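Local atomic coordinates of hypothetical protein (Shewanella oneidensis, PDB entry 2OOJ), a protein that is of unknown function but belongs to the DUF3224 family, whose members probably fold as barrels resembling allene oxide cyclase. Residues Gly41-Arg46 with Tyr127-Cys132; Gly72-Arg77 with Gly107-Leu112; Leu96-Val101 with Gly114-Ser119. One frame throughout, in Å; residues are numbered along the deposited sequence.

Contact 1 of 3, residues Gly41-Arg46 with Tyr127-Cys132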
ATOM      1  N   GLY B  41     -12.275  22.014  -5.471  1.00 31.53           N
ATOM      2  CA  GLY B  41     -13.687  21.759  -5.669  1.00 32.81           C
ATOM      3  C   GLY B  41     -14.373  21.313  -4.386  1.00 32.31           C
ATOM      4  O   GLY B  41     -14.152  21.870  -3.304  1.00 29.89           O
ATOM      5  N   GLU B  42     -15.196  20.290  -4.521  1.00 31.27           N
ATOM      6  CA  GLU B  42     -15.995  19.798  -3.396  1.00 31.80           C
ATOM      7  C   GLU B  42     -15.119  19.246  -2.279  1.00 29.62           C
ATOM      8  O   GLU B  42     -15.485  19.305  -1.110  1.00 32.65           O
ATOM      9  CB  GLU B  42     -16.951  18.729  -3.899  1.00 30.63           C
ATOM     10  CG  GLU B  42     -17.997  19.266  -4.800  1.00 38.39           C
ATOM     11  CD  GLU B  42     -19.162  19.897  -4.062  1.00 48.34           C
ATOM     12  OE1 GLU B  42     -19.075  20.131  -2.842  1.00 49.50           O
ATOM     13  OE2 GLU B  42     -20.171  20.189  -4.730  1.00 55.40           O
ATOM     14  N   LEU B  43     -13.980  18.670  -2.653  1.00 28.88           N
ATOM     15  CA  LEU B  43     -12.903  18.375  -1.715  1.00 28.69           C
ATOM     16  C   LEU B  43     -11.849  19.433  -1.963  1.00 30.00           C
ATOM     17  O   LEU B  43     -11.149  19.419  -3.004  1.00 29.27           O
ATOM     18  CB  LEU B  43     -12.324  16.953  -1.950  1.00 30.46           C
ATOM     19  CG  LEU B  43     -11.162  16.538  -1.025  1.00 27.00           C
ATOM     20  CD1 LEU B  43     -11.569  16.649   0.456  1.00 23.53           C
ATOM     21  CD2 LEU B  43     -10.690  15.101  -1.385  1.00 31.58           C
ATOM     22  N   GLU B  44     -11.778  20.383  -1.048  1.00 32.78           N
ATOM     23  CA  GLU B  44     -10.810  21.485  -1.116  1.00 32.98           C
ATOM     24  C   GLU B  44      -9.824  21.269   0.024  1.00 30.81           C
ATOM     25  O   GLU B  44     -10.155  21.457   1.185  1.00 28.94           O
ATOM     26  CB  GLU B  44     -11.535  22.823  -0.968  1.00 33.81           C
ATOM     27  CG  GLU B  44     -10.694  24.036  -1.351  1.00 38.92           C
ATOM     28  CD  GLU B  44     -11.261  25.366  -0.814  1.00 45.13           C
ATOM     29  OE1 GLU B  44     -12.368  25.359  -0.212  1.00 59.81           O
ATOM     30  OE2 GLU B  44     -10.589  26.419  -1.008  1.00 59.94           O
ATOM     31  N   ALA B  45      -8.639  20.770  -0.299  1.00 30.27           N
ATOM     32  CA  ALA B  45      -7.754  20.271   0.734  1.00 27.95           C
ATOM     33  C   ALA B  45      -6.360  20.096   0.267  1.00 29.47           C
ATOM     34  O   ALA B  45      -6.057  20.231  -0.898  1.00 29.30           O
ATOM     35  CB  ALA B  45      -8.303  18.916   1.322  1.00 28.79           C
ATOM     36  N   ARG B  46      -5.474  19.910   1.233  1.00 30.35           N
ATOM     37  CA  ARG B  46      -4.104  19.599   0.942  1.00 31.91           C
ATOM     38  C   ARG B  46      -3.791  18.309   1.613  1.00 30.67           C
ATOM     39  O   ARG B  46      -4.415  17.956   2.610  1.00 28.85           O
ATOM     40  CB  ARG B  46      -3.176  20.686   1.475  1.00 33.34           C
ATOM     41  CG  ARG B  46      -3.392  22.007   0.773  1.00 46.51           C
ATOM     42  CD  ARG B  46      -2.195  22.943   0.924  1.00 58.25           C
ATOM     43  NE  ARG B  46      -2.512  24.290   0.444  1.00 65.85           N
ATOM     44  N   TYR B 127     -10.258  13.548  -9.300  1.00 27.52           N
ATOM     45  CA  TYR B 127     -10.727  12.581  -8.299  1.00 27.37           C
ATOM     46  C   TYR B 127     -12.239  12.421  -8.454  1.00 25.88           C
ATOM     47  O   TYR B 127     -12.947  13.375  -8.821  1.00 24.76           O
ATOM     48  CB  TYR B 127     -10.385  13.062  -6.879  1.00 28.64           C
ATOM     49  CG  TYR B 127     -11.093  14.321  -6.467  1.00 28.05           C
ATOM     50  CD1 TYR B 127     -12.378  14.281  -5.895  1.00 29.00           C
ATOM     51  CD2 TYR B 127     -10.467  15.554  -6.591  1.00 25.77           C
ATOM     52  CE1 TYR B 127     -13.008  15.440  -5.532  1.00 25.90           C
ATOM     53  CE2 TYR B 127     -11.106  16.716  -6.261  1.00 28.01           C
ATOM     54  CZ  TYR B 127     -12.379  16.658  -5.707  1.00 28.05           C
ATOM     55  OH  TYR B 127     -12.998  17.834  -5.371  1.00 25.84           O
ATOM     56  N   GLU B 128     -12.719  11.203  -8.189  1.00 29.32           N
ATOM     57  CA  GLU B 128     -14.117  10.887  -8.081  1.00 28.33           C
ATOM     58  C   GLU B 128     -14.264  10.221  -6.713  1.00 28.74           C
ATOM     59  O   GLU B 128     -13.765   9.131  -6.515  1.00 27.99           O
ATOM     60  CB  GLU B 128     -14.560   9.947  -9.191  1.00 32.52           C
ATOM     61  CG  GLU B 128     -14.580  10.555 -10.609  1.00 38.53           C
ATOM     62  CD  GLU B 128     -13.234  10.479 -11.366  1.00 42.17           C
ATOM     63  OE1 GLU B 128     -12.561   9.429 -11.355  1.00 43.57           O
ATOM     64  OE2 GLU B 128     -12.861  11.481 -12.007  1.00 42.65           O
ATOM     65  N   PHE B 129     -14.910  10.902  -5.769  1.00 29.81           N
ATOM     66  CA  PHE B 129     -14.889  10.484  -4.363  1.00 27.47           C
ATOM     67  C   PHE B 129     -16.297  10.149  -3.930  1.00 28.72           C
ATOM     68  O   PHE B 129     -17.160  11.020  -3.954  1.00 26.41           O
ATOM     69  CB  PHE B 129     -14.248  11.619  -3.518  1.00 27.74           C
ATOM     70  CG  PHE B 129     -14.042  11.289  -2.060  1.00 29.86           C
ATOM     71  CD1 PHE B 129     -13.697  10.009  -1.635  1.00 32.69           C
ATOM     72  CD2 PHE B 129     -14.104  12.286  -1.113  1.00 32.42           C
ATOM     73  CE1 PHE B 129     -13.488   9.746  -0.284  1.00 31.21           C
ATOM     74  CE2 PHE B 129     -13.889  12.010   0.225  1.00 31.63           C
ATOM     75  CZ  PHE B 129     -13.571  10.736   0.623  1.00 26.83           C
ATOM     76  N   SER B 130     -16.530   8.864  -3.622  1.00 28.84           N
ATOM     77  CA  SER B 130     -17.814   8.378  -3.146  1.00 31.68           C
ATOM     78  C   SER B 130     -17.737   8.169  -1.647  1.00 30.25           C
ATOM     79  O   SER B 130     -16.971   7.336  -1.165  1.00 29.15           O
ATOM     80  CB  SER B 130     -18.183   7.071  -3.856  1.00 32.31           C
ATOM     81  OG  SER B 130     -17.986   7.250  -5.235  1.00 32.37           O
ATOM     82  N   PHE B 131     -18.545   8.920  -0.898  1.00 29.63           N
ATOM     83  CA  PHE B 131     -18.405   8.921   0.506  1.00 26.63           C
ATOM     84  C   PHE B 131     -19.769   9.024   1.194  1.00 30.67           C
ATOM     85  O   PHE B 131     -20.802   9.340   0.573  1.00 27.61           O
ATOM     86  CB  PHE B 131     -17.506  10.083   0.950  1.00 29.13           C
ATOM     87  CG  PHE B 131     -18.121  11.435   0.777  1.00 25.66           C
ATOM     88  CD1 PHE B 131     -18.022  12.117  -0.405  1.00 26.93           C
ATOM     89  CD2 PHE B 131     -18.791  12.036   1.826  1.00 26.10           C
ATOM     90  CE1 PHE B 131     -18.638  13.357  -0.549  1.00 27.78           C
ATOM     91  CE2 PHE B 131     -19.389  13.265   1.692  1.00 29.68           C
ATOM     92  CZ  PHE B 131     -19.301  13.932   0.510  1.00 30.48           C
ATOM     93  N   CYS B 132     -19.711   8.699   2.469  1.00 29.16           N
ATOM     94  CA  CYS B 132     -20.827   8.873   3.384  1.00 27.93           C
ATOM     95  C   CYS B 132     -20.286   8.946   4.786  1.00 30.66           C
ATOM     96  O   CYS B 132     -19.061   9.015   4.983  1.00 30.12           O
ATOM     97  CB  CYS B 132     -21.849   7.758   3.163  1.00 31.36           C
ATOM     98  SG  CYS B 132     -21.319   6.186   3.663  1.00 32.99           S
TER
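L43 and F129 have the nearest CA atoms, 8.6 Å apart, so the start of strand 43-55 and strand 124-133 face each other through side chains with no backbone pairing. Y127 spans the gap. With chi1 at 65°, its CG is staggered with N on one side and C on the other, and the ring carries its hydroxyl to the chain of 41-46. There the backbone N of L43 donates to Y127 OH at 3.0 Å, with an N-H...O angle of 162°. The same hydroxyl is hydrogen-bonded to the backbone O of Y40. L43 CB packs obliquely against the ring, 3.8 Å from Y127 CZ, while L43 CD2 reaches more loosely to F129 CD2 at 4.4 Å. F131 CB lies over one face of the F129 ring, away from its middle. M116 and L74 extend the apolar surroundings, each touching both L43 and F129. Together these side chains join opposing walls of the curled antiparallel sheet, in keeping with the barrel interior expected from its family. The tyrosine thus brings a polar group to the edge of an apolar patch, and backbone groups of Y40 and L43, where strand 43-55 begins, engage it, tying this corner to the far wall.

Contact 2 of 3, residues Gly72-Arg77 with Gly107-Leu112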
ATOM      1  N   GLY B  72      -8.623  19.624   5.106  1.00 28.32           N
ATOM      2  CA  GLY B  72      -9.378  20.571   4.313  1.00 27.83           C
ATOM      3  C   GLY B  72     -10.853  20.467   4.525  1.00 29.10           C
ATOM      4  O   GLY B  72     -11.330  20.129   5.613  1.00 31.56           O
ATOM      5  N   LYS B  73     -11.591  20.739   3.457  1.00 30.43           N
ATOM      6  CA  LYS B  73     -13.028  20.810   3.529  1.00 31.87           C
ATOM      7  C   LYS B  73     -13.629  19.848   2.515  1.00 30.82           C
ATOM      8  O   LYS B  73     -13.148  19.749   1.392  1.00 31.38           O
ATOM      9  CB  LYS B  73     -13.499  22.243   3.236  1.00 33.22           C
ATOM     10  CG  LYS B  73     -13.339  23.182   4.402  1.00 38.00           C
ATOM     11  CD  LYS B  73     -14.033  24.512   4.105  1.00 43.68           C
ATOM     12  CE  LYS B  73     -13.681  25.525   5.174  1.00 52.96           C
ATOM     13  NZ  LYS B  73     -14.286  26.862   4.884  1.00 62.41           N
ATOM     14  N   LEU B  74     -14.655  19.136   2.944  1.00 27.87           N
ATOM     15  CA  LEU B  74     -15.418  18.270   2.070  1.00 29.17           C
ATOM     16  C   LEU B  74     -16.858  18.727   2.117  1.00 30.68           C
ATOM     17  O   LEU B  74     -17.524  18.626   3.156  1.00 28.97           O
ATOM     18  CB  LEU B  74     -15.300  16.813   2.539  1.00 29.03           C
ATOM     19  CG  LEU B  74     -16.036  15.747   1.714  1.00 25.76           C
ATOM     20  CD1 LEU B  74     -15.561  15.743   0.223  1.00 22.46           C
ATOM     21  CD2 LEU B  74     -15.806  14.416   2.442  1.00 24.48           C
ATOM     22  N   CYS B  75     -17.373  19.177   0.977  1.00 32.42           N
ATOM     23  CA  CYS B  75     -18.695  19.812   0.920  1.00 33.82           C
ATOM     24  C   CYS B  75     -18.871  20.851   2.000  1.00 36.14           C
ATOM     25  O   CYS B  75     -19.891  20.877   2.716  1.00 38.43           O
ATOM     26  CB  CYS B  75     -19.792  18.773   1.023  1.00 32.68           C
ATOM     27  SG  CYS B  75     -19.804  17.631  -0.321  1.00 41.13           S
ATOM     28  N   GLY B  76     -17.858  21.682   2.153  1.00 37.22           N
ATOM     29  CA  GLY B  76     -17.912  22.797   3.065  1.00 39.20           C
ATOM     30  C   GLY B  76     -17.520  22.505   4.497  1.00 42.10           C
ATOM     31  O   GLY B  76     -17.302  23.439   5.267  1.00 44.27           O
ATOM     32  N   ARG B  77     -17.386  21.230   4.861  1.00 39.65           N
ATOM     33  CA  ARG B  77     -17.109  20.883   6.239  1.00 38.11           C
ATOM     34  C   ARG B  77     -15.649  20.597   6.456  1.00 35.65           C
ATOM     35  O   ARG B  77     -15.068  19.808   5.730  1.00 34.38           O
ATOM     36  CB  ARG B  77     -17.914  19.663   6.634  1.00 39.32           C
ATOM     37  CG  ARG B  77     -19.396  19.910   6.658  1.00 45.76           C
ATOM     38  CD  ARG B  77     -20.121  18.611   6.817  1.00 56.64           C
ATOM     39  NE  ARG B  77     -20.058  18.091   8.179  1.00 64.06           N
ATOM     40  CZ  ARG B  77     -20.291  16.825   8.521  1.00 67.31           C
ATOM     41  NH1 ARG B  77     -20.576  15.910   7.602  1.00 69.95           N
ATOM     42  NH2 ARG B  77     -20.219  16.470   9.802  1.00 67.18           N
ATOM     43  N   GLY B 107     -12.467  16.114  13.100  1.00 30.83           N
ATOM     44  CA  GLY B 107     -13.200  17.363  13.035  1.00 34.03           C
ATOM     45  C   GLY B 107     -14.607  17.135  12.543  1.00 33.06           C
ATOM     46  O   GLY B 107     -15.292  16.206  12.987  1.00 36.88           O
ATOM     47  N   GLU B 108     -15.038  17.941  11.574  1.00 34.19           N
ATOM     48  CA  GLU B 108     -16.372  17.792  11.031  1.00 31.82           C
ATOM     49  C   GLU B 108     -16.462  16.624  10.053  1.00 29.99           C
ATOM     50  O   GLU B 108     -17.556  16.316   9.553  1.00 30.86           O
ATOM     51  CB  GLU B 108     -16.840  19.075  10.338  1.00 33.00           C
ATOM     52  CG  GLU B 108     -16.827  20.318  11.183  1.00 39.55           C
ATOM     53  CD  GLU B 108     -17.521  21.462  10.492  1.00 51.33           C
ATOM     54  OE1 GLU B 108     -16.972  21.997   9.504  1.00 57.51           O
ATOM     55  OE2 GLU B 108     -18.620  21.833  10.933  1.00 67.27           O
ATOM     56  N   LEU B 109     -15.328  15.983   9.762  1.00 30.77           N
ATOM     57  CA  LEU B 109     -15.311  14.774   8.926  1.00 28.90           C
ATOM     58  C   LEU B 109     -15.184  13.512   9.783  1.00 32.04           C
ATOM     59  O   LEU B 109     -14.927  12.419   9.287  1.00 29.33           O
ATOM     60  CB  LEU B 109     -14.233  14.855   7.832  1.00 28.30           C
ATOM     61  CG  LEU B 109     -14.299  16.110   6.960  1.00 26.51           C
ATOM     62  CD1 LEU B 109     -13.173  16.132   5.918  1.00 27.20           C
ATOM     63  CD2 LEU B 109     -15.644  16.308   6.284  1.00 27.25           C
ATOM     64  N   THR B 110     -15.429  13.647  11.081  1.00 32.48           N
ATOM     65  CA  THR B 110     -15.541  12.472  11.924  1.00 29.93           C
ATOM     66  C   THR B 110     -16.597  11.547  11.333  1.00 27.47           C
ATOM     67  O   THR B 110     -17.654  12.009  10.970  1.00 30.68           O
ATOM     68  CB  THR B 110     -15.884  12.854  13.373  1.00 29.73           C
ATOM     69  OG1 THR B 110     -14.867  13.729  13.888  1.00 35.46           O
ATOM     70  CG2 THR B 110     -15.945  11.620  14.261  1.00 30.40           C
ATOM     71  N   GLY B 111     -16.307  10.259  11.280  1.00 29.75           N
ATOM     72  CA  GLY B 111     -17.218   9.236  10.726  1.00 26.99           C
ATOM     73  C   GLY B 111     -17.184   9.048   9.221  1.00 28.90           C
ATOM     74  O   GLY B 111     -17.969   8.297   8.666  1.00 30.44           O
ATOM     75  N   LEU B 112     -16.279   9.734   8.541  1.00 27.66           N
ATOM     76  CA  LEU B 112     -16.195   9.648   7.090  1.00 26.15           C
ATOM     77  C   LEU B 112     -15.848   8.246   6.625  1.00 24.05           C
ATOM     78  O   LEU B 112     -14.924   7.605   7.173  1.00 26.68           O
ATOM     79  CB  LEU B 112     -15.117  10.608   6.580  1.00 25.68           C
ATOM     80  CG  LEU B 112     -14.940  10.711   5.079  1.00 26.25           C
ATOM     81  CD1 LEU B 112     -16.220  11.223   4.390  1.00 24.64           C
ATOM     82  CD2 LEU B 112     -13.768  11.672   4.812  1.00 28.42           C
TER
HETATM   83  O   HOH W   1     -16.596  23.968   8.082  1.00 60.82           O
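L74 and L109 make the close apolar part of this contact. L74 CB lies 3.8 Å from L109 CD2, and the L74 side chain, its CG opposite the backbone N with chi1 at -179°, continues past it until CD2 comes within 3.8 Å of L112 CD1. The CB bond of L109 runs along the contact, and CD1 and CD2 do the touching. L109 CD2 also lies against the backbone, 3.6 Å from R77 O. F81 packs on L109 and L112, and F131 on L74, so the three leucines are buried among aromatic side chains of strands 77-90 and 124-133.

Tight turns shape both segments. A type I' beta turn runs from L74 to R77 and makes the hairpin joining strands 73-74 and 77-90, closed by backbone hydrogen bonds in both directions between its end residues. Facing it, a type I turn from G107 to T110 and a type II turn from L109 to L112 lead from strand 93-107 into strand 112-121, at one end of the curled antiparallel sheet. T110 OG1 reinforces the first of these by donating to G107 O, which also accepts from T110 N.

The outer, exposed side is polar; R77 and E108 cover each other broadly, but no direct hydrogen bond crosses. R77 bends at chi3 (76°) and lays one face of its guanidinium over E108 O. R77 NH2 is 2.7 Å from that oxygen, at an angle too poor for a hydrogen bond; the guanidinium also makes a cation-pi contact with F133. The carboxylate of E108 turns elsewhere, its plane 75° from the guanidinium. E108 OE1 accepts from Q78 N, and a water 3.0 Å from G76 O donates to that oxygen and also to E108 OE1, the latter at a doubtfully short 2.5 Å.

Contact 3 of 3, residues Leu96-Val101 with Gly114-Ser119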
ATOM      1  N   LEU B  96      -6.671   0.168  -9.116  1.00 37.39           N
ATOM      2  CA  LEU B  96      -6.364   0.945  -7.909  1.00 35.60           C
ATOM      3  C   LEU B  96      -7.454   0.758  -6.888  1.00 37.34           C
ATOM      4  O   LEU B  96      -8.618   0.926  -7.209  1.00 37.13           O
ATOM      5  CB  LEU B  96      -6.276   2.427  -8.231  1.00 35.55           C
ATOM      6  CG  LEU B  96      -5.973   3.331  -7.027  1.00 37.48           C
ATOM      7  CD1 LEU B  96      -4.628   2.992  -6.384  1.00 34.77           C
ATOM      8  CD2 LEU B  96      -6.028   4.810  -7.407  1.00 40.03           C
ATOM      9  N   HIS B  97      -7.068   0.383  -5.674  1.00 33.93           N
ATOM     10  CA  HIS B  97      -7.933   0.488  -4.507  1.00 33.64           C
ATOM     11  C   HIS B  97      -7.481   1.688  -3.652  1.00 30.62           C
ATOM     12  O   HIS B  97      -6.331   1.758  -3.237  1.00 28.24           O
ATOM     13  CB  HIS B  97      -7.876  -0.771  -3.665  1.00 35.06           C
ATOM     14  CG  HIS B  97      -8.789  -0.713  -2.485  1.00 46.16           C
ATOM     15  ND1 HIS B  97     -10.161  -0.777  -2.606  1.00 51.23           N
ATOM     16  CD2 HIS B  97      -8.534  -0.515  -1.171  1.00 51.88           C
ATOM     17  CE1 HIS B  97     -10.707  -0.664  -1.408  1.00 56.07           C
ATOM     18  NE2 HIS B  97      -9.743  -0.513  -0.519  1.00 47.25           N
ATOM     19  N   LEU B  98      -8.388   2.616  -3.398  1.00 28.62           N
ATOM     20  CA  LEU B  98      -8.061   3.826  -2.673  1.00 25.79           C
ATOM     21  C   LEU B  98      -9.246   4.095  -1.755  1.00 28.33           C
ATOM     22  O   LEU B  98     -10.357   4.309  -2.233  1.00 24.34           O
ATOM     23  CB  LEU B  98      -7.896   4.937  -3.637  1.00 26.38           C
ATOM     24  CG  LEU B  98      -7.627   6.361  -3.176  1.00 28.93           C
ATOM     25  CD1 LEU B  98      -6.518   6.460  -2.185  1.00 33.01           C
ATOM     26  CD2 LEU B  98      -7.321   7.236  -4.437  1.00 26.10           C
ATOM     27  N   GLU B  99      -8.996   4.010  -0.453  1.00 27.55           N
ATOM     28  CA  GLU B  99     -10.078   4.152   0.540  1.00 29.48           C
ATOM     29  C   GLU B  99      -9.664   5.056   1.682  1.00 28.36           C
ATOM     30  O   GLU B  99      -8.483   5.213   1.979  1.00 28.25           O
ATOM     31  CB  GLU B  99     -10.532   2.790   1.049  1.00 31.97           C
ATOM     32  CG  GLU B  99      -9.667   2.144   2.047  1.00 35.23           C
ATOM     33  CD  GLU B  99     -10.275   0.856   2.583  1.00 42.82           C
ATOM     34  OE1 GLU B  99     -10.234  -0.136   1.854  1.00 34.47           O
ATOM     35  OE2 GLU B  99     -10.772   0.834   3.733  1.00 41.18           O
ATOM     36  N   VAL B 100     -10.668   5.633   2.333  1.00 27.46           N
ATOM     37  CA  VAL B 100     -10.467   6.340   3.596  1.00 27.21           C
ATOM     38  C   VAL B 100     -10.214   5.273   4.673  1.00 24.65           C
ATOM     39  O   VAL B 100     -10.949   4.325   4.760  1.00 25.55           O
ATOM     40  CB  VAL B 100     -11.710   7.172   3.981  1.00 27.71           C
ATOM     41  CG1 VAL B 100     -11.613   7.638   5.385  1.00 23.84           C
ATOM     42  CG2 VAL B 100     -11.868   8.386   3.036  1.00 25.25           C
ATOM     43  N   VAL B 101      -9.176   5.452   5.490  1.00 23.43           N
ATOM     44  CA  VAL B 101      -8.877   4.525   6.544  1.00 23.61           C
ATOM     45  C   VAL B 101      -9.965   4.742   7.581  1.00 25.45           C
ATOM     46  O   VAL B 101     -10.142   5.868   8.052  1.00 27.83           O
ATOM     47  CB  VAL B 101      -7.491   4.726   7.147  1.00 22.71           C
ATOM     48  CG1 VAL B 101      -7.235   3.748   8.287  1.00 26.19           C
ATOM     49  CG2 VAL B 101      -6.400   4.501   6.054  1.00 23.85           C
ATOM     50  N   GLY B 114     -15.311   6.155   2.750  1.00 28.97           N
ATOM     51  CA  GLY B 114     -15.307   6.392   1.308  1.00 27.02           C
ATOM     52  C   GLY B 114     -14.217   5.755   0.486  1.00 26.90           C
ATOM     53  O   GLY B 114     -13.231   5.289   1.017  1.00 25.83           O
ATOM     54  N   THR B 115     -14.442   5.757  -0.822  1.00 28.14           N
ATOM     55  CA  THR B 115     -13.487   5.241  -1.790  1.00 26.48           C
ATOM     56  C   THR B 115     -13.313   6.279  -2.868  1.00 24.04           C
ATOM     57  O   THR B 115     -14.176   7.115  -3.105  1.00 24.93           O
ATOM     58  CB  THR B 115     -13.956   3.896  -2.383  1.00 24.98           C
ATOM     59  OG1 THR B 115     -15.233   4.060  -3.008  1.00 30.25           O
ATOM     60  CG2 THR B 115     -14.033   2.797  -1.266  1.00 30.13           C
HETATM   61  N   MSE B 116     -12.151   6.275  -3.488  1.00 22.93           N
HETATM   62  CA  MSE B 116     -11.869   7.303  -4.472  1.00 24.77           C
HETATM   63  C   MSE B 116     -11.313   6.664  -5.699  1.00 27.57           C
HETATM   64  O   MSE B 116     -10.640   5.671  -5.604  1.00 29.63           O
HETATM   65  CB  MSE B 116     -10.845   8.301  -3.903  1.00 28.35           C
HETATM   66  CG  MSE B 116     -10.500   9.423  -4.875  1.00 27.13           C
HETATM   67 SE   MSE B 116      -9.264  10.646  -3.982  0.75 34.53          SE
HETATM   68  CE  MSE B 116     -10.428  11.575  -2.821  1.00 29.27           C
ATOM     69  N   ALA B 117     -11.669   7.204  -6.858  1.00 29.41           N
ATOM     70  CA  ALA B 117     -11.131   6.756  -8.131  1.00 28.49           C
ATOM     71  C   ALA B 117     -10.391   7.933  -8.697  1.00 26.69           C
ATOM     72  O   ALA B 117     -10.718   9.057  -8.389  1.00 26.64           O
ATOM     73  CB  ALA B 117     -12.230   6.332  -9.049  1.00 30.37           C
ATOM     74  N   ILE B 118      -9.413   7.668  -9.574  1.00 29.65           N
ATOM     75  CA  ILE B 118      -8.560   8.702 -10.123  1.00 30.23           C
ATOM     76  C   ILE B 118      -8.611   8.604 -11.650  1.00 32.14           C
ATOM     77  O   ILE B 118      -8.488   7.514 -12.239  1.00 31.57           O
ATOM     78  CB  ILE B 118      -7.123   8.505  -9.648  1.00 35.09           C
ATOM     79  CG1 ILE B 118      -7.039   8.551  -8.125  1.00 37.93           C
ATOM     80  CG2 ILE B 118      -6.177   9.531 -10.250  1.00 33.68           C
ATOM     81  CD1 ILE B 118      -7.141   9.932  -7.569  1.00 37.40           C
ATOM     82  N   SER B 119      -8.863   9.736 -12.281  1.00 29.49           N
ATOM     83  CA  SER B 119      -8.936   9.811 -13.715  1.00 29.81           C
ATOM     84  C   SER B 119      -8.078  10.977 -14.177  1.00 30.53           C
ATOM     85  O   SER B 119      -7.465  11.704 -13.376  1.00 29.70           O
ATOM     86  CB  SER B 119     -10.375   9.961 -14.171  1.00 29.53           C
ATOM     87  OG  SER B 119     -10.959  11.197 -13.782  1.00 33.42           O
TER
HETATM   88  O   HOH W   2     -13.723   4.158   4.378  1.00 27.86           O
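L98 and M116 sit side by side on splayed strands 96-100 and 114-119, whose axes approach to 4.7 Å with directions 141° apart. Pairing here joins the two end strands of the curled antiparallel sheet, consistent with the barrel of the family's clan. One bridge is found, E99 with T115, flanked by two backbone hydrogen bonds, M116 N to L98 O and V100 N to G114 O, both 2.9 Å long.

Followed outward, L98 CB is 3.5 Å from M116 O. L98 CG, set opposite the backbone N by a chi1 of 176°, lies 3.8 Å from M116 CB. CD2 then meets M116 CB, and also reaches CG1 of I118, which is equally close to L96 CD2. Beyond CB the selenomethionine runs alongside L98, and its SE stands 4.0 Å from L98 CD2. M116 packs on Y127, and V100 on F81 and F129, placing this face in the apolar interior.

E99 points its carboxylate away from 114-119. H97 NE2 donates to E99 OE1 in a nearly straight, very short bond, and E99 OE2 forms a salt bridge with R95 of the second subunit at the dimer interface, where F86 of that subunit meets the H97 ring. Where the strands part beyond the bridge, a water donates to V100 O and lies 3.0 Å from G114 N, from which it accepts.

In the fold
All three contacts belong to one curled antiparallel sheet. Along the chain, contacts 2 and 3 both fall inside the loop closed by contact 1, and their own segments alternate. Contact 1 is central to the set: its centre is about 10 Å from those of contacts 2 and 3, which lie about 16 Å apart. Strand 43-55 pairs with strand 73-74, through E44 O with K73 N, linking contacts 1 and 2; strand 124-133 pairs with strand 112-121, through E128 O with A117 N, linking contacts 1 and 3. L112 O against V100 CG1 joins contacts 2 and 3. Contact 3 also reaches the second subunit, so interior packing and dimer formation meet there.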